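Local structure of cortical-lytic enzyme (5JIP) at residues F15-N20 and D36-R41; M201-D206 and D218-P223. The protein probably acts as a lysozyme-type muramidase of glycoside hydrolase family 25 that cleaves spore-cortex peptidoglycan during germination. All blocks are in the same frame, centred on the assembly; numbering follows the deposited sequence.

Overall arrangement
Both contacts lie in the sheet of the glycoside hydrolase family 25 domain, their centres about 9 Å apart. Contact 1 (15-20 with 36-41) closes the first beta-alpha-beta unit; contact 2 (201-206 with 218-223) comes later in the chain and is an antiparallel hairpin. Strand 217-221 of that hairpin also pairs antiparallel with strand 15-19, the first strand of the sheet, so the sheet curls round on itself. The carboxylate of D18 joins the two contacts through probable hydrogen bonds to Q203 and N220. Bound MES, probably from the crystallisation liquor, lies next to N20 and Q203, consistent with a pocket at this part of the sheet.

Contact 1 of 2, residues F15-N20 and D36-R41; sequences FGPDLN and DFIYLR
F15 and D36 open the parallel pairing of strands 15-19 and 38-44, which with helix 28-34 between them form a beta-alpha-beta crossover of the family 25 barrel-like domain. D36 holds both the N and the O of F15: its backbone N binds F15 O at 2.8 Å, while OD2 accepts a hydrogen bond from F15 N through its anti lone pair, bent at 137°. Further along, the strands exchange regular bonds. P17 O receives Y39 N at 3.1 Å, Y39 O receives L19 N, and L19 O receives R41 N at 2.9 Å. F37 O is the exception: buried, it has no hydrogen-bond partner in the model, though G16 CA lies 3.3 Å from it in a CA-H...O contact.

G16 also lies against the F37 ring, its CA over one face in a CH-pi contact. The ring gets there because chi1 of 57° sets CG between the backbone N and the carbonyl carbon of F37. On the apolar side L19 CD1 meets I38 CG2 at 3.8 Å, and F28 and L31 of helix 28-34 cover I38. On the D18 and Y39 side the polar ends find partners beyond the pair: D18 OD1 is satisfied by N220 and Q203, and Y39 OH bonds to F109 O. R41 reaches salt bridges with D53 and E21, and its NH1 with the MES sulfonate. Nearer the backbone, N20 CB and R41 CB touch at 3.5 Å.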
ATOM      1  N   PHE A  15     -15.397 -10.929  14.946  1.00  8.43           N
ATOM      2  CA  PHE A  15     -16.674 -11.617  15.017  1.00  7.15           C
ATOM      3  C   PHE A  15     -17.796 -10.613  15.221  1.00  8.27           C
ATOM      4  O   PHE A  15     -17.662  -9.672  16.003  1.00  9.00           O
ATOM      5  CB  PHE A  15     -16.643 -12.638  16.155  1.00 10.76           C
ATOM      6  CG  PHE A  15     -17.995 -13.171  16.537  1.00  9.44           C
ATOM      7  CD1 PHE A  15     -18.518 -14.293  15.928  1.00  8.84           C
ATOM      8  CD2 PHE A  15     -18.727 -12.551  17.520  1.00  8.22           C
ATOM      9  CE1 PHE A  15     -19.779 -14.787  16.278  1.00 10.66           C
ATOM     10  CE2 PHE A  15     -19.976 -13.035  17.889  1.00 13.28           C
ATOM     11  CZ  PHE A  15     -20.497 -14.160  17.277  1.00  9.21           C
ATOM     12  N   GLY A  16     -18.920 -10.846  14.557  1.00  7.40           N
ATOM     13  CA  GLY A  16     -20.065 -10.008  14.775  1.00  7.17           C
ATOM     14  C   GLY A  16     -21.262 -10.440  13.967  1.00  7.60           C
ATOM     15  O   GLY A  16     -21.147 -11.179  12.967  1.00  4.60           O
ATOM     16  N   PRO A  17     -22.435  -9.949  14.363  1.00  5.86           N
ATOM     17  CA  PRO A  17     -23.669 -10.303  13.670  1.00  6.52           C
ATOM     18  C   PRO A  17     -23.973  -9.356  12.522  1.00  7.15           C
ATOM     19  O   PRO A  17     -23.440  -8.249  12.433  1.00  6.39           O
ATOM     20  CB  PRO A  17     -24.717 -10.157  14.781  1.00  8.07           C
ATOM     21  CG  PRO A  17     -24.204  -8.956  15.551  1.00  7.14           C
ATOM     22  CD  PRO A  17     -22.704  -9.147  15.581  1.00  5.48           C
ATOM     23  N   ASP A  18     -24.871  -9.802  11.645  1.00  5.56           N
ATOM     24  CA  ASP A  18     -25.585  -8.844  10.814  1.00  4.69           C
ATOM     25  C   ASP A  18     -27.070  -8.928  11.136  1.00  6.60           C
ATOM     26  O   ASP A  18     -27.594  -9.995  11.495  1.00  6.86           O
ATOM     27  CB  ASP A  18     -25.315  -9.033   9.307  1.00  6.00           C
ATOM     28  CG  ASP A  18     -25.633 -10.431   8.814  1.00  8.71           C
ATOM     29  OD1 ASP A  18     -24.749 -11.306   8.918  1.00  7.22           O
ATOM     30  OD2 ASP A  18     -26.757 -10.642   8.312  1.00  7.39           O
ATOM     31  N   LEU A  19     -27.720  -7.767  11.047  1.00  7.41           N
ATOM     32  CA  LEU A  19     -29.064  -7.537  11.578  1.00  9.09           C
ATOM     33  C   LEU A  19     -29.889  -6.735  10.579  1.00  8.70           C
ATOM     34  O   LEU A  19     -29.352  -6.046   9.708  1.00  6.00           O
ATOM     35  CB  LEU A  19     -29.023  -6.755  12.904  1.00  6.27           C
ATOM     36  CG  LEU A  19     -28.113  -7.235  14.036  1.00  8.21           C
ATOM     37  CD1 LEU A  19     -28.047  -6.172  15.142  1.00 13.01           C
ATOM     38  CD2 LEU A  19     -28.600  -8.545  14.583  1.00  9.77           C
ATOM     39  N   ASN A  20     -31.210  -6.818  10.714  1.00  7.98           N
ATOM     40  CA  ASN A  20     -32.094  -5.948   9.954  1.00  6.70           C
ATOM     41  C   ASN A  20     -33.374  -5.746  10.760  1.00  7.67           C
ATOM     42  O   ASN A  20     -33.444  -6.107  11.934  1.00  7.06           O
ATOM     43  CB  ASN A  20     -32.346  -6.502   8.547  1.00  7.62           C
ATOM     44  CG  ASN A  20     -33.030  -7.865   8.549  1.00 11.46           C
ATOM     45  OD1 ASN A  20     -33.767  -8.230   9.469  1.00 11.28           O
ATOM     46  ND2 ASN A  20     -32.758  -8.633   7.514  1.00 11.17           N
ATOM     47  N   ASP A  36     -17.232  -7.463  17.633  1.00  7.16           N
ATOM     48  CA  ASP A  36     -16.246  -6.511  17.121  1.00  9.65           C
ATOM     49  C   ASP A  36     -16.849  -5.542  16.125  1.00 10.56           C
ATOM     50  O   ASP A  36     -16.312  -4.445  15.920  1.00  8.45           O
ATOM     51  CB  ASP A  36     -15.099  -7.255  16.451  1.00 10.24           C
ATOM     52  CG  ASP A  36     -14.350  -8.153  17.408  1.00 12.06           C
ATOM     53  OD1 ASP A  36     -13.695  -7.632  18.335  1.00 11.53           O
ATOM     54  OD2 ASP A  36     -14.402  -9.369  17.232  1.00  9.00           O
ATOM     55  N   PHE A  37     -17.949  -5.926  15.494  1.00  7.55           N
ATOM     56  CA  PHE A  37     -18.585  -5.107  14.476  1.00  8.46           C
ATOM     57  C   PHE A  37     -20.026  -5.565  14.385  1.00  4.19           C
ATOM     58  O   PHE A  37     -20.366  -6.673  14.811  1.00  5.97           O
ATOM     59  CB  PHE A  37     -17.892  -5.250  13.100  1.00  6.95           C
ATOM     60  CG  PHE A  37     -17.834  -6.679  12.598  1.00  8.01           C
ATOM     61  CD1 PHE A  37     -18.936  -7.273  11.981  1.00  7.71           C
ATOM     62  CD2 PHE A  37     -16.698  -7.443  12.777  1.00  7.78           C
ATOM     63  CE1 PHE A  37     -18.895  -8.578  11.551  1.00  7.49           C
ATOM     64  CE2 PHE A  37     -16.647  -8.749  12.338  1.00  8.77           C
ATOM     65  CZ  PHE A  37     -17.751  -9.323  11.716  1.00  8.77           C
ATOM     66  N   ILE A  38     -20.873  -4.698  13.828  1.00  6.30           N
ATOM     67  CA  ILE A  38     -22.252  -5.055  13.497  1.00  6.88           C
ATOM     68  C   ILE A  38     -22.572  -4.538  12.100  1.00  4.92           C
ATOM     69  O   ILE A  38     -22.402  -3.344  11.810  1.00  5.75           O
ATOM     70  CB  ILE A  38     -23.285  -4.476  14.499  1.00  6.73           C
ATOM     71  CG1 ILE A  38     -23.060  -5.043  15.893  1.00  9.23           C
ATOM     72  CG2 ILE A  38     -24.706  -4.759  14.025  1.00  5.17           C
ATOM     73  CD1 ILE A  38     -23.860  -4.322  16.948  1.00  7.45           C
ATOM     74  N   TYR A  39     -23.111  -5.417  11.253  1.00  5.80           N
ATOM     75  CA  TYR A  39     -23.697  -5.022   9.972  1.00  5.50           C
ATOM     76  C   TYR A  39     -25.218  -4.921  10.066  1.00  5.24           C
ATOM     77  O   TYR A  39     -25.861  -5.729  10.733  1.00  6.78           O
ATOM     78  CB  TYR A  39     -23.317  -6.004   8.863  1.00  5.40           C
ATOM     79  CG  TYR A  39     -22.115  -5.519   8.072  1.00  5.72           C
ATOM     80  CD1 TYR A  39     -22.220  -4.463   7.169  1.00  5.23           C
ATOM     81  CD2 TYR A  39     -20.877  -6.104   8.240  1.00  4.30           C
ATOM     82  CE1 TYR A  39     -21.125  -4.024   6.450  1.00  5.08           C
ATOM     83  CE2 TYR A  39     -19.767  -5.656   7.536  1.00  4.96           C
ATOM     84  CZ  TYR A  39     -19.883  -4.623   6.658  1.00  5.72           C
ATOM     85  OH  TYR A  39     -18.740  -4.225   6.000  1.00  5.12           O
ATOM     86  N   LEU A  40     -25.771  -3.889   9.415  1.00  7.02           N
ATOM     87  CA  LEU A  40     -27.201  -3.602   9.366  1.00  8.46           C
ATOM     88  C   LEU A  40     -27.664  -3.545   7.917  1.00  8.86           C
ATOM     89  O   LEU A  40     -26.937  -3.080   7.039  1.00  6.74           O
ATOM     90  CB  LEU A  40     -27.531  -2.243   9.996  1.00  7.67           C
ATOM     91  CG  LEU A  40     -26.918  -1.945  11.378  1.00  4.61           C
ATOM     92  CD1 LEU A  40     -27.143  -0.464  11.735  1.00  4.84           C
ATOM     93  CD2 LEU A  40     -27.493  -2.891  12.411  1.00  9.27           C
ATOM     94  N   ARG A  41     -28.887  -3.986   7.664  1.00  8.58           N
ATOM     95  CA  ARG A  41     -29.512  -3.639   6.396  1.00  5.40           C
ATOM     96  C   ARG A  41     -29.850  -2.159   6.388  1.00  7.02           C
ATOM     97  O   ARG A  41     -30.550  -1.654   7.275  1.00  6.80           O
ATOM     98  CB  ARG A  41     -30.778  -4.462   6.142  1.00  7.45           C
ATOM     99  CG  ARG A  41     -31.389  -4.149   4.755  1.00  8.47           C
ATOM    100  CD  ARG A  41     -32.483  -5.147   4.343  1.00  8.71           C
ATOM    101  NE  ARG A  41     -33.720  -4.941   5.085  1.00 11.90           N
ATOM    102  CZ  ARG A  41     -34.888  -5.484   4.748  1.00 11.23           C
ATOM    103  NH1 ARG A  41     -34.954  -6.301   3.703  1.00  9.06           N
ATOM    104  NH2 ARG A  41     -35.979  -5.201   5.454  1.00  7.94           N
TER

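Contact 2 of 2, residues M201-D206 and D218-P223; sequences MWQFTD and DLNWGP
F204 and W221 stack across the hairpin of strands 201-208 and 217-221, the Phe ring offset over the five-membered ring of the indole with centroids 4.2 Å apart and planes 19° apart. Followed outward, F204 CB sits over a face of its near neighbour W202. CG then comes within 3.8 Å of W221 NE1, CD1 closes on the same nitrogen at 3.2 Å, CE1 lies above the indole face near CE2, and CZ ends 3.6 Å from L219 CB. A chi1 of 63° swings the ring over the opposite strand.

The backbone carries a beta bulge between Q203 and T205. W202 and W221 form a hydrogen-bonded pair, W202 N to W221 O and W221 N to W202 O, each 2.8 Å. Q203 faces N220 in a non-hydrogen-bonded pair. The register then slips by one: L219 N binds T205 O while its own O receives F204 N.

On the Q203 and N220 side, N220 OD1 lies 3.1 Å from Q203 CB but bonds to W176 NE1, and Q203 OE1 is held by Y149 and Y180. One side of the hairpin is thus mainly aromatic and apolar, while the other carries amides whose N-H groups converge on D18 OD1, which should limit the rotation of that carboxylate.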
ATOM      1  N   MET A 201     -14.870 -11.519   4.990  1.00  4.70           N
ATOM      2  CA  MET A 201     -15.751 -12.020   6.045  1.00  5.99           C
ATOM      3  C   MET A 201     -16.411 -13.303   5.571  1.00  8.87           C
ATOM      4  O   MET A 201     -16.556 -13.546   4.371  1.00  5.23           O
ATOM      5  CB  MET A 201     -16.815 -11.001   6.428  1.00  5.43           C
ATOM      6  CG  MET A 201     -16.261  -9.769   7.102  1.00 17.93           C
ATOM      7  SD  MET A 201     -17.542  -8.570   7.632  1.00 18.30           S
ATOM      8  CE  MET A 201     -18.970  -9.561   7.926  1.00  5.16           C
ATOM      9  N   TRP A 202     -16.782 -14.126   6.536  1.00  4.12           N
ATOM     10  CA  TRP A 202     -17.430 -15.414   6.301  1.00  5.25           C
ATOM     11  C   TRP A 202     -18.656 -15.498   7.203  1.00  6.79           C
ATOM     12  O   TRP A 202     -18.522 -15.500   8.433  1.00  6.19           O
ATOM     13  CB  TRP A 202     -16.457 -16.558   6.581  1.00  7.96           C
ATOM     14  CG  TRP A 202     -17.049 -17.939   6.651  1.00  8.29           C
ATOM     15  CD1 TRP A 202     -18.211 -18.382   6.098  1.00  8.19           C
ATOM     16  CD2 TRP A 202     -16.486 -19.063   7.353  1.00  6.22           C
ATOM     17  NE1 TRP A 202     -18.400 -19.731   6.389  1.00  8.65           N
ATOM     18  CE2 TRP A 202     -17.357 -20.154   7.176  1.00  8.25           C
ATOM     19  CE3 TRP A 202     -15.322 -19.242   8.100  1.00  9.33           C
ATOM     20  CZ2 TRP A 202     -17.092 -21.406   7.721  1.00  6.83           C
ATOM     21  CZ3 TRP A 202     -15.070 -20.482   8.647  1.00  8.60           C
ATOM     22  CH2 TRP A 202     -15.938 -21.546   8.451  1.00  9.13           C
ATOM     23  N   GLN A 203     -19.841 -15.507   6.590  1.00  7.37           N
ATOM     24  CA  GLN A 203     -21.094 -15.735   7.298  1.00  5.21           C
ATOM     25  C   GLN A 203     -21.265 -17.243   7.420  1.00  5.88           C
ATOM     26  O   GLN A 203     -21.493 -17.926   6.414  1.00  7.23           O
ATOM     27  CB  GLN A 203     -22.267 -15.128   6.544  1.00  5.39           C
ATOM     28  CG  GLN A 203     -23.542 -15.060   7.364  1.00  7.54           C
ATOM     29  CD  GLN A 203     -24.659 -14.511   6.535  1.00  7.14           C
ATOM     30  OE1 GLN A 203     -25.142 -15.170   5.624  1.00  9.81           O
ATOM     31  NE2 GLN A 203     -25.076 -13.284   6.842  1.00  6.15           N
ATOM     32  N   PHE A 204     -21.062 -17.769   8.627  1.00  6.78           N
ATOM     33  CA  PHE A 204     -21.040 -19.214   8.822  1.00  6.51           C
ATOM     34  C   PHE A 204     -22.356 -19.771   9.349  1.00  9.68           C
ATOM     35  O   PHE A 204     -22.535 -20.992   9.356  1.00  9.43           O
ATOM     36  CB  PHE A 204     -19.875 -19.616   9.750  1.00  9.66           C
ATOM     37  CG  PHE A 204     -19.978 -19.064  11.147  1.00  5.38           C
ATOM     38  CD1 PHE A 204     -19.428 -17.821  11.452  1.00  6.45           C
ATOM     39  CD2 PHE A 204     -20.625 -19.771  12.142  1.00  9.35           C
ATOM     40  CE1 PHE A 204     -19.526 -17.292  12.721  1.00  9.38           C
ATOM     41  CE2 PHE A 204     -20.737 -19.241  13.423  1.00 11.23           C
ATOM     42  CZ  PHE A 204     -20.196 -17.996  13.707  1.00  8.93           C
ATOM     43  N   THR A 205     -23.299 -18.922   9.759  1.00  8.75           N
ATOM     44  CA  THR A 205     -24.605 -19.425  10.141  1.00  8.65           C
ATOM     45  C   THR A 205     -25.627 -18.323   9.964  1.00  9.69           C
ATOM     46  O   THR A 205     -25.293 -17.137  10.014  1.00  7.75           O
ATOM     47  CB  THR A 205     -24.616 -19.917  11.591  1.00 10.19           C
ATOM     48  OG1 THR A 205     -25.892 -20.469  11.888  1.00 13.01           O
ATOM     49  CG2 THR A 205     -24.337 -18.783  12.536  1.00 10.37           C
ATOM     50  N   ASP A 206     -26.871 -18.741   9.766  1.00  9.30           N
ATOM     51  CA  ASP A 206     -28.031 -17.871   9.825  1.00 10.68           C
ATOM     52  C   ASP A 206     -28.878 -18.144  11.060  1.00 10.35           C
ATOM     53  O   ASP A 206     -29.935 -17.526  11.218  1.00 12.89           O
ATOM     54  CB  ASP A 206     -28.891 -18.035   8.576  1.00  9.22           C
ATOM     55  CG  ASP A 206     -29.377 -19.470   8.370  1.00 11.57           C
ATOM     56  OD1 ASP A 206     -28.828 -20.381   8.981  1.00  8.89           O
ATOM     57  OD2 ASP A 206     -30.290 -19.679   7.555  1.00 10.34           O
ATOM     58  N   ASP A 218     -27.711 -14.108  12.095  1.00  9.14           N
ATOM     59  CA  ASP A 218     -26.570 -14.277  11.193  1.00  8.50           C
ATOM     60  C   ASP A 218     -25.286 -13.918  11.926  1.00 10.40           C
ATOM     61  O   ASP A 218     -25.183 -12.836  12.506  1.00  6.59           O
ATOM     62  CB  ASP A 218     -26.680 -13.373   9.960  1.00  6.65           C
ATOM     63  CG  ASP A 218     -27.853 -13.675   9.053  1.00  9.85           C
ATOM     64  OD1 ASP A 218     -28.489 -14.747   9.170  1.00 12.41           O
ATOM     65  OD2 ASP A 218     -28.121 -12.818   8.172  1.00  6.88           O
ATOM     66  N   LEU A 219     -24.307 -14.810  11.904  1.00  6.99           N
ATOM     67  CA  LEU A 219     -23.024 -14.556  12.549  1.00  6.17           C
ATOM     68  C   LEU A 219     -21.880 -14.697  11.549  1.00  6.73           C
ATOM     69  O   LEU A 219     -21.936 -15.496  10.605  1.00  8.77           O
ATOM     70  CB  LEU A 219     -22.791 -15.492  13.711  1.00  7.86           C
ATOM     71  CG  LEU A 219     -23.815 -15.367  14.862  1.00  7.34           C
ATOM     72  CD1 LEU A 219     -23.534 -16.429  15.896  1.00  9.58           C
ATOM     73  CD2 LEU A 219     -23.808 -13.946  15.462  1.00  6.49           C
ATOM     74  N   ASN A 220     -20.816 -13.938  11.799  1.00  6.84           N
ATOM     75  CA  ASN A 220     -19.762 -13.738  10.811  1.00  4.83           C
ATOM     76  C   ASN A 220     -18.393 -13.724  11.462  1.00  7.20           C
ATOM     77  O   ASN A 220     -18.203 -13.131  12.533  1.00  6.83           O
ATOM     78  CB  ASN A 220     -19.922 -12.401  10.083  1.00  7.84           C
ATOM     79  CG  ASN A 220     -21.281 -12.243   9.441  1.00  8.27           C
ATOM     80  OD1 ASN A 220     -21.534 -12.793   8.380  1.00  7.34           O
ATOM     81  ND2 ASN A 220     -22.141 -11.432  10.052  1.00  5.67           N
ATOM     82  N   TRP A 221     -17.438 -14.346  10.784  1.00  6.82           N
ATOM     83  CA  TRP A 221     -16.029 -14.128  11.051  1.00  6.01           C
ATOM     84  C   TRP A 221     -15.495 -13.045  10.125  1.00  6.51           C
ATOM     85  O   TRP A 221     -15.838 -12.990   8.936  1.00  7.01           O
ATOM     86  CB  TRP A 221     -15.208 -15.409  10.850  1.00  8.30           C
ATOM     87  CG  TRP A 221     -15.637 -16.563  11.694  1.00  7.05           C
ATOM     88  CD1 TRP A 221     -16.168 -17.733  11.251  1.00  6.28           C
ATOM     89  CD2 TRP A 221     -15.590 -16.653  13.132  1.00  7.59           C
ATOM     90  NE1 TRP A 221     -16.440 -18.561  12.308  1.00  9.02           N
ATOM     91  CE2 TRP A 221     -16.111 -17.922  13.479  1.00 10.33           C
ATOM     92  CE3 TRP A 221     -15.143 -15.803  14.145  1.00  6.70           C
ATOM     93  CZ2 TRP A 221     -16.194 -18.359  14.796  1.00 11.60           C
ATOM     94  CZ3 TRP A 221     -15.248 -16.225  15.475  1.00 12.12           C
ATOM     95  CH2 TRP A 221     -15.758 -17.501  15.784  1.00 13.26           C
ATOM     96  N   GLY A 222     -14.630 -12.204  10.676  1.00  8.08           N
ATOM     97  CA  GLY A 222     -14.006 -11.143   9.929  1.00  6.28           C
ATOM     98  C   GLY A 222     -12.490 -11.232   9.930  1.00  7.22           C
ATOM     99  O   GLY A 222     -11.888 -12.215  10.383  1.00  6.97           O
ATOM    100  N   PRO A 223     -11.851 -10.175   9.427  1.00  8.47           N
ATOM    101  CA  PRO A 223     -10.387 -10.092   9.436  1.00 11.05           C
ATOM    102  C   PRO A 223      -9.806 -10.138  10.845  1.00 12.30           C
ATOM    103  O   PRO A 223     -10.486  -9.935  11.847  1.00  8.22           O
ATOM    104  CB  PRO A 223     -10.101  -8.735   8.774  1.00  8.06           C
ATOM    105  CG  PRO A 223     -11.373  -8.329   8.112  1.00 11.89           C
ATOM    106  CD  PRO A 223     -12.474  -8.960   8.892  1.00  6.55           C
TER